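Local atomic coordinates of endo-1,4-beta-xylanase (Bacteroides thetaiotaomicron VPI-5482, PDB entry 3KST), a protein that probably hydrolyses O-glycosidic bonds in xylan-type polysaccharides, as a calcium-binding member of glycosyl hydrolase family 43. Residues G252-C257 against W262-H267. Numbering follows the deposited sequence. Where two conformers were deposited one is given.
Sequences GAPFQC and WKYIFH
Phe255 lays its ring across Lys263, whose CB sits over one face at 3.9 Å from the centroid, while ring atom CE1 reaches Ile265 CB at 3.8 Å. The two strands form an antiparallel beta hairpin in a blade of the five-bladed beta-propeller characteristic of family 43. CG of Phe255 stands between the backbone N and the carbonyl carbon (chi1 62°), which swings the ring over the neighbouring strand; Val29 of strand 27-32 touches both Phe255 and Ile265. On the other sheet face, Gln256 CB rests over the six-membered ring of Trp262, 3.9 Å from its centroid, and Pro254 CD packs against Tyr264 CE1 at 4.0 Å. The Tyr264 ring turns one face to Ala253 N, offset toward the rim. Shortening Tyr264 to an alanine is likely to strip that ring face from the Ala253 backbone, open a gap beside Pro254 CD and leave the water at OH without that partner. Phe255 and Lys263 exchange two backbone hydrogen bonds, and Ile265 N donates to Ala253 O. The Ala253 side chain lies about 6 Å from the calcium ion bound by Glu83 and His251. At the edge of the Tyr264 ring, in its plane, a water lies 2.7 Å from Tyr264 OH.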
# COMPACT_ATOMS: atom_id res chain seq x y z
N GLY A 252 -2.13 4.56 0.88
CA GLY A 252 -0.96 4.95 0.12
C GLY A 252 0.29 4.20 0.49
O GLY A 252 0.24 3.20 1.22
N ALA A 253 1.41 4.72 0.02
CA ALA A 253 2.72 4.11 0.28
C ALA A 253 3.83 5.15 0.18
O ALA A 253 3.77 6.01 -0.75
CB ALA A 253 2.96 2.98 -0.70
N PRO A 254 4.81 5.11 1.12
CA PRO A 254 5.97 6.00 1.00
C PRO A 254 7.02 5.40 0.09
O PRO A 254 7.16 4.17 0.04
CB PRO A 254 6.49 6.12 2.44
CG PRO A 254 5.72 5.14 3.27
CD PRO A 254 4.86 4.34 2.38
N PHE A 255 7.79 6.24 -0.62
CA PHE A 255 8.90 5.73 -1.46
C PHE A 255 9.96 6.79 -1.70
O PHE A 255 9.65 7.99 -1.67
CB PHE A 255 8.38 5.19 -2.80
CG PHE A 255 7.69 6.24 -3.65
CD1 PHE A 255 6.34 6.54 -3.46
CD2 PHE A 255 8.40 6.93 -4.65
CE1 PHE A 255 5.69 7.53 -4.25
CE2 PHE A 255 7.76 7.93 -5.45
CZ PHE A 255 6.41 8.21 -5.25
N GLN A 256 11.21 6.34 -1.90
CA GLN A 256 12.35 7.23 -2.15
C GLN A 256 12.44 7.50 -3.64
O GLN A 256 12.03 6.66 -4.48
CB GLN A 256 13.67 6.71 -1.53
CG GLN A 256 14.17 5.31 -1.91
CD GLN A 256 15.14 5.26 -3.08
OE1 GLN A 256 15.44 6.28 -3.72
NE2 GLN A 256 15.67 4.07 -3.33
N CYS A 257 12.97 8.67 -3.99
CA CYS A 257 13.11 9.09 -5.37
C CYS A 257 14.56 9.11 -5.81
O CYS A 257 15.47 8.96 -4.99
CB CYS A 257 12.45 10.44 -5.54
SG CYS A 257 10.72 10.32 -5.14
N TRP A 262 11.75 11.87 -0.46
CA TRP A 262 10.64 10.92 -0.40
C TRP A 262 9.31 11.52 -0.83
O TRP A 262 9.07 12.73 -0.76
CB TRP A 262 10.49 10.33 1.01
CG TRP A 262 11.58 9.41 1.43
CD1 TRP A 262 12.84 9.76 1.79
CD2 TRP A 262 11.49 7.99 1.61
NE1 TRP A 262 13.56 8.64 2.16
CE2 TRP A 262 12.76 7.55 2.06
CE3 TRP A 262 10.47 7.05 1.43
CZ2 TRP A 262 13.04 6.19 2.32
CZ3 TRP A 262 10.75 5.68 1.69
CH2 TRP A 262 12.02 5.28 2.13
N LYS A 263 8.43 10.63 -1.26
CA LYS A 263 7.11 10.99 -1.75
C LYS A 263 6.16 9.98 -1.18
O LYS A 263 6.61 8.90 -0.75
CB LYS A 263 7.09 10.89 -3.27
CG LYS A 263 7.92 11.97 -4.00
CD LYS A 263 7.26 13.32 -3.97
CE LYS A 263 7.79 14.26 -5.06
NZ LYS A 263 9.18 14.65 -4.80
N TYR A 264 4.88 10.33 -1.19
CA TYR A 264 3.81 9.45 -0.69
C TYR A 264 2.72 9.36 -1.77
O TYR A 264 2.10 10.39 -2.09
CB TYR A 264 3.26 9.98 0.64
CG TYR A 264 2.32 9.02 1.32
CD1 TYR A 264 2.81 7.99 2.12
CD2 TYR A 264 0.93 9.09 1.13
CE1 TYR A 264 1.95 7.06 2.73
CE2 TYR A 264 0.05 8.16 1.76
CZ TYR A 264 0.58 7.15 2.56
OH TYR A 264 -0.24 6.21 3.18
N ILE A 265 2.52 8.17 -2.35
CA ILE A 265 1.49 7.98 -3.39
C ILE A 265 0.21 7.58 -2.66
O ILE A 265 0.27 6.83 -1.68
CB ILE A 265 1.92 6.95 -4.48
CG1 ILE A 265 0.93 6.94 -5.65
CG2 ILE A 265 2.13 5.54 -3.92
CD1 ILE A 265 1.46 6.08 -6.82
N PHE A 266 -0.93 8.05 -3.14
CA PHE A 266 -2.22 7.75 -2.51
C PHE A 266 -3.34 7.93 -3.52
O PHE A 266 -3.13 8.56 -4.55
CB PHE A 266 -2.48 8.67 -1.29
CG PHE A 266 -2.54 10.14 -1.64
CD1 PHE A 266 -1.37 10.88 -1.72
CD2 PHE A 266 -3.75 10.76 -1.92
CE1 PHE A 266 -1.40 12.24 -2.07
CE2 PHE A 266 -3.82 12.13 -2.26
CZ PHE A 266 -2.62 12.88 -2.33
N HIS A 267 -4.51 7.37 -3.21
CA HIS A 267 -5.69 7.54 -4.04
C HIS A 267 -6.62 8.60 -3.47
O HIS A 267 -6.49 9.05 -2.33
CB HIS A 267 -6.43 6.22 -4.30
CG HIS A 267 -7.19 5.69 -3.13
ND1 HIS A 267 -6.94 4.45 -2.59
CD2 HIS A 267 -8.19 6.22 -2.39
CE1 HIS A 267 -7.76 4.23 -1.58
NE2 HIS A 267 -8.52 5.30 -1.43
O HOH W 1 0.35 3.87 4.45